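Long-range contact in single-stranded-DNA-specific exonuclease RecJ (Thermus thermophilus, PDB 2ZXR), which degrades single-stranded DNA from the 5' end toward the 3' end with the help of divalent metal ions: residues A481-K493 with L518-P530. Residues are numbered along the deposited sequence; the frame is centred on the assembly and turned at random.
Sequences AFRLKGVRVLAWK and LAYEVQAVDLRKP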
ATOM      1  N   ALA A 481       8.660   9.294  21.671  1.00 50.42           N
ATOM      2  CA  ALA A 481       7.692   8.290  22.068  1.00 49.71           C
ATOM      3  C   ALA A 481       6.758   8.849  23.127  1.00 49.29           C
ATOM      4  O   ALA A 481       7.168   9.638  23.977  1.00 49.49           O
ATOM      5  CB  ALA A 481       8.412   7.071  22.601  1.00 50.33           C
ATOM      6  N   PHE A 482       5.497   8.443  23.072  1.00 48.73           N
ATOM      7  CA  PHE A 482       4.502   8.900  24.037  1.00 47.99           C
ATOM      8  C   PHE A 482       3.361   7.896  24.108  1.00 47.95           C
ATOM      9  O   PHE A 482       3.387   6.874  23.415  1.00 47.53           O
ATOM     10  CB  PHE A 482       3.980  10.287  23.649  1.00 47.86           C
ATOM     11  CG  PHE A 482       3.307  10.332  22.319  1.00 47.67           C
ATOM     12  CD1 PHE A 482       1.932  10.151  22.213  1.00 47.80           C
ATOM     13  CD2 PHE A 482       4.052  10.524  21.158  1.00 47.93           C
ATOM     14  CE1 PHE A 482       1.307  10.159  20.968  1.00 47.63           C
ATOM     15  CE2 PHE A 482       3.441  10.532  19.910  1.00 47.22           C
ATOM     16  CZ  PHE A 482       2.065  10.349  19.816  1.00 47.54           C
ATOM     17  N   ARG A 483       2.365   8.179  24.941  1.00 47.35           N
ATOM     18  CA  ARG A 483       1.245   7.266  25.092  1.00 47.13           C
ATOM     19  C   ARG A 483      -0.122   7.859  24.862  1.00 46.58           C
ATOM     20  O   ARG A 483      -0.383   9.008  25.216  1.00 46.74           O
ATOM     21  CB  ARG A 483       1.258   6.633  26.487  1.00 48.34           C
ATOM     22  CG  ARG A 483       2.280   5.543  26.651  1.00 49.57           C
ATOM     23  CD  ARG A 483       1.824   4.547  27.701  1.00 52.04           C
ATOM     24  NE  ARG A 483       2.528   3.275  27.563  1.00 53.68           N
ATOM     25  CZ  ARG A 483       3.849   3.140  27.645  1.00 53.93           C
ATOM     26  NH1 ARG A 483       4.616   4.206  27.871  1.00 54.10           N
ATOM     27  NH2 ARG A 483       4.403   1.943  27.491  1.00 53.81           N
ATOM     28  N   LEU A 484      -1.000   7.059  24.269  1.00 45.75           N
ATOM     29  CA  LEU A 484      -2.373   7.474  24.030  1.00 45.15           C
ATOM     30  C   LEU A 484      -3.255   6.345  24.538  1.00 45.66           C
ATOM     31  O   LEU A 484      -3.242   5.237  23.978  1.00 45.25           O
ATOM     32  CB  LEU A 484      -2.650   7.708  22.541  1.00 44.37           C
ATOM     33  CG  LEU A 484      -2.046   8.933  21.855  1.00 43.50           C
ATOM     34  CD1 LEU A 484      -2.596   9.010  20.440  1.00 42.07           C
ATOM     35  CD2 LEU A 484      -2.391  10.202  22.619  1.00 43.26           C
ATOM     36  N   LYS A 485      -4.013   6.633  25.602  1.00 45.03           N
ATOM     37  CA  LYS A 485      -4.907   5.660  26.218  1.00 43.77           C
ATOM     38  C   LYS A 485      -4.137   4.376  26.547  1.00 42.48           C
ATOM     39  O   LYS A 485      -4.597   3.275  26.241  1.00 41.93           O
ATOM     40  CB  LYS A 485      -6.069   5.321  25.275  1.00 44.67           C
ATOM     41  CG  LYS A 485      -6.732   6.511  24.578  1.00 45.82           C
ATOM     42  CD  LYS A 485      -7.371   7.465  25.567  1.00 46.16           C
ATOM     43  CE  LYS A 485      -8.007   8.633  24.828  1.00 47.51           C
ATOM     44  NZ  LYS A 485      -8.457   9.726  25.743  1.00 47.69           N
ATOM     45  N   GLY A 486      -2.958   4.520  27.142  1.00 41.20           N
ATOM     46  CA  GLY A 486      -2.165   3.351  27.498  1.00 40.75           C
ATOM     47  C   GLY A 486      -1.418   2.638  26.372  1.00 40.21           C
ATOM     48  O   GLY A 486      -0.758   1.626  26.611  1.00 40.27           O
ATOM     49  N   VAL A 487      -1.515   3.139  25.143  1.00 39.36           N
ATOM     50  CA  VAL A 487      -0.804   2.508  24.020  1.00 38.48           C
ATOM     51  C   VAL A 487       0.464   3.293  23.697  1.00 38.75           C
ATOM     52  O   VAL A 487       0.393   4.497  23.456  1.00 38.52           O
ATOM     53  CB  VAL A 487      -1.664   2.472  22.739  1.00 37.79           C
ATOM     54  CG1 VAL A 487      -0.810   2.011  21.571  1.00 37.93           C
ATOM     55  CG2 VAL A 487      -2.859   1.558  22.930  1.00 36.71           C
ATOM     56  N   ARG A 488       1.617   2.625  23.672  1.00 39.60           N
ATOM     57  CA  ARG A 488       2.858   3.327  23.372  1.00 40.49           C
ATOM     58  C   ARG A 488       3.062   3.518  21.880  1.00 40.31           C
ATOM     59  O   ARG A 488       2.995   2.558  21.108  1.00 41.50           O
ATOM     60  CB  ARG A 488       4.083   2.601  23.949  1.00 41.47           C
ATOM     61  CG  ARG A 488       5.367   3.437  23.785  1.00 43.07           C
ATOM     62  CD  ARG A 488       6.523   2.981  24.677  1.00 44.43           C
ATOM     63  NE  ARG A 488       7.435   2.084  23.982  1.00 44.47           N
ATOM     64  CZ  ARG A 488       8.667   2.397  23.594  1.00 45.10           C
ATOM     65  NH1 ARG A 488       9.167   3.604  23.839  1.00 46.35           N
ATOM     66  NH2 ARG A 488       9.394   1.500  22.935  1.00 44.03           N
ATOM     67  N   VAL A 489       3.341   4.753  21.480  1.00 39.37           N
ATOM     68  CA  VAL A 489       3.551   5.071  20.077  1.00 38.43           C
ATOM     69  C   VAL A 489       4.903   5.739  19.830  1.00 38.18           C
ATOM     70  O   VAL A 489       5.357   6.541  20.636  1.00 38.77           O
ATOM     71  CB  VAL A 489       2.346   5.935  19.535  1.00 38.44           C
ATOM     72  CG1 VAL A 489       1.668   6.636  20.662  1.00 39.12           C
ATOM     73  CG2 VAL A 489       2.795   6.932  18.487  1.00 37.80           C
ATOM     74  N   LEU A 490       5.546   5.362  18.723  1.00 37.50           N
ATOM     75  CA  LEU A 490       6.846   5.876  18.310  1.00 36.75           C
ATOM     76  C   LEU A 490       6.624   6.733  17.091  1.00 36.51           C
ATOM     77  O   LEU A 490       5.853   6.365  16.198  1.00 35.94           O
ATOM     78  CB  LEU A 490       7.777   4.730  17.940  1.00 37.42           C
ATOM     79  CG  LEU A 490       7.990   3.710  19.048  1.00 38.90           C
ATOM     80  CD1 LEU A 490       8.545   2.422  18.440  1.00 39.02           C
ATOM     81  CD2 LEU A 490       8.930   4.294  20.107  1.00 40.00           C
ATOM     82  N   ALA A 491       7.316   7.863  17.031  1.00 36.13           N
ATOM     83  CA  ALA A 491       7.123   8.781  15.920  1.00 37.07           C
ATOM     84  C   ALA A 491       8.281   9.733  15.633  1.00 37.44           C
ATOM     85  O   ALA A 491       9.137   9.979  16.476  1.00 38.23           O
ATOM     86  CB  ALA A 491       5.849   9.602  16.182  1.00 35.66           C
ATOM     87  N   TRP A 492       8.277  10.277  14.429  1.00 38.84           N
ATOM     88  CA  TRP A 492       9.264  11.258  14.013  1.00 41.17           C
ATOM     89  C   TRP A 492       8.486  12.562  13.875  1.00 42.58           C
ATOM     90  O   TRP A 492       7.814  12.799  12.866  1.00 42.31           O
ATOM     91  CB  TRP A 492       9.888  10.860  12.678  1.00 40.84           C
ATOM     92  CG  TRP A 492      10.745   9.666  12.828  1.00 42.52           C
ATOM     93  CD1 TRP A 492      10.342   8.362  12.938  1.00 42.10           C
ATOM     94  CD2 TRP A 492      12.164   9.666  13.014  1.00 43.21           C
ATOM     95  NE1 TRP A 492      11.424   7.553  13.189  1.00 42.51           N
ATOM     96  CE2 TRP A 492      12.555   8.328  13.241  1.00 42.95           C
ATOM     97  CE3 TRP A 492      13.143  10.674  13.014  1.00 43.54           C
ATOM     98  CZ2 TRP A 492      13.887   7.969  13.468  1.00 44.07           C
ATOM     99  CZ3 TRP A 492      14.470  10.316  13.237  1.00 44.53           C
ATOM    100  CH2 TRP A 492      14.828   8.975  13.463  1.00 44.17           C
ATOM    101  N   LYS A 493       8.565  13.400  14.904  1.00 44.38           N
ATOM    102  CA  LYS A 493       7.835  14.652  14.906  1.00 46.66           C
ATOM    103  C   LYS A 493       8.328  15.627  13.858  1.00 48.60           C
ATOM    104  O   LYS A 493       9.471  16.071  13.895  1.00 48.77           O
ATOM    105  CB  LYS A 493       7.897  15.305  16.290  1.00 46.04           C
ATOM    106  CG  LYS A 493       7.073  16.583  16.401  1.00 45.96           C
ATOM    107  CD  LYS A 493       5.607  16.321  16.125  1.00 45.56           C
ATOM    108  CE  LYS A 493       4.765  17.574  16.278  1.00 45.81           C
ATOM    109  NZ  LYS A 493       5.038  18.595  15.221  1.00 46.42           N
ATOM    110  N   LEU A 518       7.952  -9.648  23.735  1.00 44.62           N
ATOM    111  CA  LEU A 518       7.162  -8.909  22.757  1.00 42.00           C
ATOM    112  C   LEU A 518       6.412  -7.759  23.402  1.00 40.41           C
ATOM    113  O   LEU A 518       6.029  -7.846  24.556  1.00 40.66           O
ATOM    114  CB  LEU A 518       6.175  -9.865  22.087  1.00 42.38           C
ATOM    115  CG  LEU A 518       6.793 -11.143  21.505  1.00 42.87           C
ATOM    116  CD1 LEU A 518       5.714 -12.065  20.959  1.00 42.75           C
ATOM    117  CD2 LEU A 518       7.770 -10.773  20.402  1.00 42.55           C
ATOM    118  N   ALA A 519       6.233  -6.671  22.656  1.00 38.44           N
ATOM    119  CA  ALA A 519       5.503  -5.492  23.117  1.00 35.89           C
ATOM    120  C   ALA A 519       4.661  -4.996  21.930  1.00 35.41           C
ATOM    121  O   ALA A 519       5.190  -4.802  20.830  1.00 34.13           O
ATOM    122  CB  ALA A 519       6.471  -4.391  23.565  1.00 35.64           C
ATOM    123  N   TYR A 520       3.363  -4.790  22.163  1.00 33.51           N
ATOM    124  CA  TYR A 520       2.447  -4.340  21.123  1.00 32.36           C
ATOM    125  C   TYR A 520       2.301  -2.853  21.169  1.00 32.24           C
ATOM    126  O   TYR A 520       1.681  -2.310  22.062  1.00 33.70           O
ATOM    127  CB  TYR A 520       1.118  -5.043  21.303  1.00 30.56           C
ATOM    128  CG  TYR A 520       1.308  -6.502  21.035  1.00 30.11           C
ATOM    129  CD1 TYR A 520       1.186  -7.006  19.737  1.00 29.17           C
ATOM    130  CD2 TYR A 520       1.741  -7.364  22.050  1.00 28.61           C
ATOM    131  CE1 TYR A 520       1.490  -8.327  19.452  1.00 30.09           C
ATOM    132  CE2 TYR A 520       2.053  -8.684  21.776  1.00 28.71           C
ATOM    133  CZ  TYR A 520       1.928  -9.161  20.479  1.00 29.45           C
ATOM    134  OH  TYR A 520       2.244 -10.461  20.192  1.00 30.77           O
ATOM    135  N   GLU A 521       2.867  -2.190  20.180  1.00 32.29           N
ATOM    136  CA  GLU A 521       2.863  -0.740  20.164  1.00 32.61           C
ATOM    137  C   GLU A 521       2.493  -0.217  18.805  1.00 31.51           C
ATOM    138  O   GLU A 521       2.268  -0.987  17.876  1.00 31.39           O
ATOM    139  CB  GLU A 521       4.263  -0.255  20.536  1.00 34.52           C
ATOM    140  CG  GLU A 521       4.818  -1.001  21.744  1.00 36.57           C
ATOM    141  CD  GLU A 521       6.268  -0.679  22.030  1.00 37.79           C
ATOM    142  OE1 GLU A 521       6.543  -0.229  23.163  1.00 36.99           O
ATOM    143  OE2 GLU A 521       7.122  -0.882  21.128  1.00 38.63           O
ATOM    144  N   VAL A 522       2.448   1.100  18.687  1.00 30.91           N
ATOM    145  CA  VAL A 522       2.100   1.710  17.423  1.00 31.40           C
ATOM    146  C   VAL A 522       3.224   2.577  16.893  1.00 31.68           C
ATOM    147  O   VAL A 522       3.812   3.378  17.615  1.00 33.27           O
ATOM    148  CB  VAL A 522       0.798   2.553  17.540  1.00 30.63           C
ATOM    149  CG1 VAL A 522       0.545   3.310  16.270  1.00 31.50           C
ATOM    150  CG2 VAL A 522      -0.380   1.642  17.816  1.00 29.59           C
ATOM    151  N   GLN A 523       3.527   2.384  15.621  1.00 31.17           N
ATOM    152  CA  GLN A 523       4.554   3.142  14.948  1.00 30.78           C
ATOM    153  C   GLN A 523       3.753   4.156  14.164  1.00 30.28           C
ATOM    154  O   GLN A 523       3.033   3.792  13.230  1.00 28.98           O
ATOM    155  CB  GLN A 523       5.316   2.238  13.979  1.00 31.99           C
ATOM    156  CG  GLN A 523       6.434   2.929  13.206  1.00 33.87           C
ATOM    157  CD  GLN A 523       7.676   3.147  14.064  1.00 35.46           C
ATOM    158  OE1 GLN A 523       8.093   2.253  14.808  1.00 35.14           O
ATOM    159  NE2 GLN A 523       8.283   4.333  13.949  1.00 35.53           N
ATOM    160  N   ALA A 524       3.874   5.421  14.528  1.00 29.75           N
ATOM    161  CA  ALA A 524       3.122   6.458  13.834  1.00 31.10           C
ATOM    162  C   ALA A 524       3.648   6.748  12.420  1.00 31.01           C
ATOM    163  O   ALA A 524       4.844   6.911  12.238  1.00 30.88           O
ATOM    164  CB  ALA A 524       3.121   7.741  14.669  1.00 29.47           C
ATOM    165  N   VAL A 525       2.753   6.786  11.426  1.00 31.74           N
ATOM    166  CA  VAL A 525       3.136   7.118  10.058  1.00 32.35           C
ATOM    167  C   VAL A 525       2.781   8.597   9.869  1.00 33.41           C
ATOM    168  O   VAL A 525       3.461   9.327   9.132  1.00 34.03           O
ATOM    169  CB  VAL A 525       2.414   6.256   8.978  1.00 32.97           C
ATOM    170  CG1 VAL A 525       2.652   4.779   9.241  1.00 33.86           C
ATOM    171  CG2 VAL A 525       0.949   6.556   8.961  1.00 34.51           C
ATOM    172  N   ASP A 526       1.699   9.045  10.497  1.00 32.77           N
ATOM    173  CA  ASP A 526       1.373  10.468  10.437  1.00 33.45           C
ATOM    174  C   ASP A 526       0.823  10.844  11.799  1.00 33.41           C
ATOM    175  O   ASP A 526       0.264  10.002  12.510  1.00 31.87           O
ATOM    176  CB  ASP A 526       0.372  10.835   9.331  1.00 33.89           C
ATOM    177  CG  ASP A 526       0.431  12.341   8.963  1.00 36.90           C
ATOM    178  OD1 ASP A 526       1.280  13.075   9.532  1.00 37.61           O
ATOM    179  OD2 ASP A 526      -0.360  12.805   8.104  1.00 37.84           O
ATOM    180  N   LEU A 527       1.006  12.108  12.158  1.00 33.76           N
ATOM    181  CA  LEU A 527       0.582  12.624  13.453  1.00 35.11           C
ATOM    182  C   LEU A 527       0.218  14.105  13.288  1.00 35.92           C
ATOM    183  O   LEU A 527       0.924  14.844  12.579  1.00 34.45           O
ATOM    184  CB  LEU A 527       1.742  12.435  14.435  1.00 36.13           C
ATOM    185  CG  LEU A 527       1.763  13.022  15.841  1.00 36.64           C
ATOM    186  CD1 LEU A 527       3.019  12.508  16.529  1.00 37.42           C
ATOM    187  CD2 LEU A 527       1.789  14.551  15.795  1.00 37.03           C
ATOM    188  N   ARG A 528      -0.863  14.538  13.947  1.00 36.09           N
ATOM    189  CA  ARG A 528      -1.306  15.924  13.813  1.00 37.06           C
ATOM    190  C   ARG A 528      -2.281  16.420  14.888  1.00 38.40           C
ATOM    191  O   ARG A 528      -2.821  15.649  15.682  1.00 38.30           O
ATOM    192  CB  ARG A 528      -1.992  16.097  12.459  1.00 36.70           C
ATOM    193  CG  ARG A 528      -3.341  15.385  12.404  1.00 36.91           C
ATOM    194  CD  ARG A 528      -4.079  15.574  11.083  1.00 37.13           C
ATOM    195  NE  ARG A 528      -5.440  15.035  11.155  1.00 37.53           N
ATOM    196  CZ  ARG A 528      -6.328  15.100  10.166  1.00 37.43           C
ATOM    197  NH1 ARG A 528      -6.005  15.680   9.019  1.00 38.83           N
ATOM    198  NH2 ARG A 528      -7.539  14.584  10.320  1.00 37.61           N
ATOM    199  N   LYS A 529      -2.497  17.729  14.899  1.00 39.33           N
ATOM    200  CA  LYS A 529      -3.462  18.325  15.805  1.00 41.30           C
ATOM    201  C   LYS A 529      -4.744  17.906  15.096  1.00 41.68           C
ATOM    202  O   LYS A 529      -4.807  17.943  13.873  1.00 41.78           O
ATOM    203  CB  LYS A 529      -3.318  19.848  15.808  1.00 42.23           C
ATOM    204  CG  LYS A 529      -4.511  20.603  16.385  1.00 44.22           C
ATOM    205  CD  LYS A 529      -4.262  22.116  16.365  1.00 45.25           C
ATOM    206  CE  LYS A 529      -5.438  22.890  16.944  1.00 45.77           C
ATOM    207  NZ  LYS A 529      -6.705  22.551  16.238  1.00 47.18           N
ATOM    208  N   PRO A 530      -5.773  17.491  15.844  1.00 42.48           N
ATOM    209  CA  PRO A 530      -7.034  17.061  15.219  1.00 43.23           C
ATOM    210  C   PRO A 530      -7.527  18.010  14.132  1.00 44.00           C
ATOM    211  O   PRO A 530      -7.418  19.219  14.263  1.00 43.88           O
ATOM    212  CB  PRO A 530      -7.988  16.977  16.407  1.00 43.57           C
ATOM    213  CG  PRO A 530      -7.061  16.600  17.541  1.00 43.09           C
ATOM    214  CD  PRO A 530      -5.891  17.514  17.310  1.00 42.26           C
TER
HETATM  215  O   HOH W   1       6.295   9.305  12.737  1.00 32.75           O
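L527 pushes its CD1 into a hollow between the F482 ring and the methyl of A491, reaching F482 CE2 at 3.9 Å; its CD2 lies beside K493 CD. CG anti to the backbone N (chi1 171°) carries the branch point of L527 toward F482 and A491. Next to it the bumps are small: the two methyls, A491 CB and A524 CB, meet at 3.6 Å, and V489 CG2 also rests on the A524 methyl. V489 CG1 presses on a face of the F482 ring, and further along V487 CG1 meets V522 CG2, with L464 against both valines. Beneath these side chains, 487-492 and 518-524 run parallel within the RecJ OB domain, and the 481-493 hairpin, turned at K485-G486, adds the next strand of the curved sheet. Three backbone bonds hold the pair: V522 N to R488 O, L490 N to V522 O and A524 N to L490 O. Past A524 the strand turns a corner at a classic beta bulge, V525 and D526; a water ties A524 O to W492 N. On the face carrying L490 and Q523, R488 and E521 lie side by side. Their salt bridge runs from R488 NE to E521 OE1 at 2.6 Å (169° at the hydrogen), in the guanidinium plane but from above the carboxylate, while N512 holds OE2. L490 lies between R488 and Q523, its CD2 over one face of the guanidinium, toward the rim, and its CD1 3.7 Å from Q523 OE1.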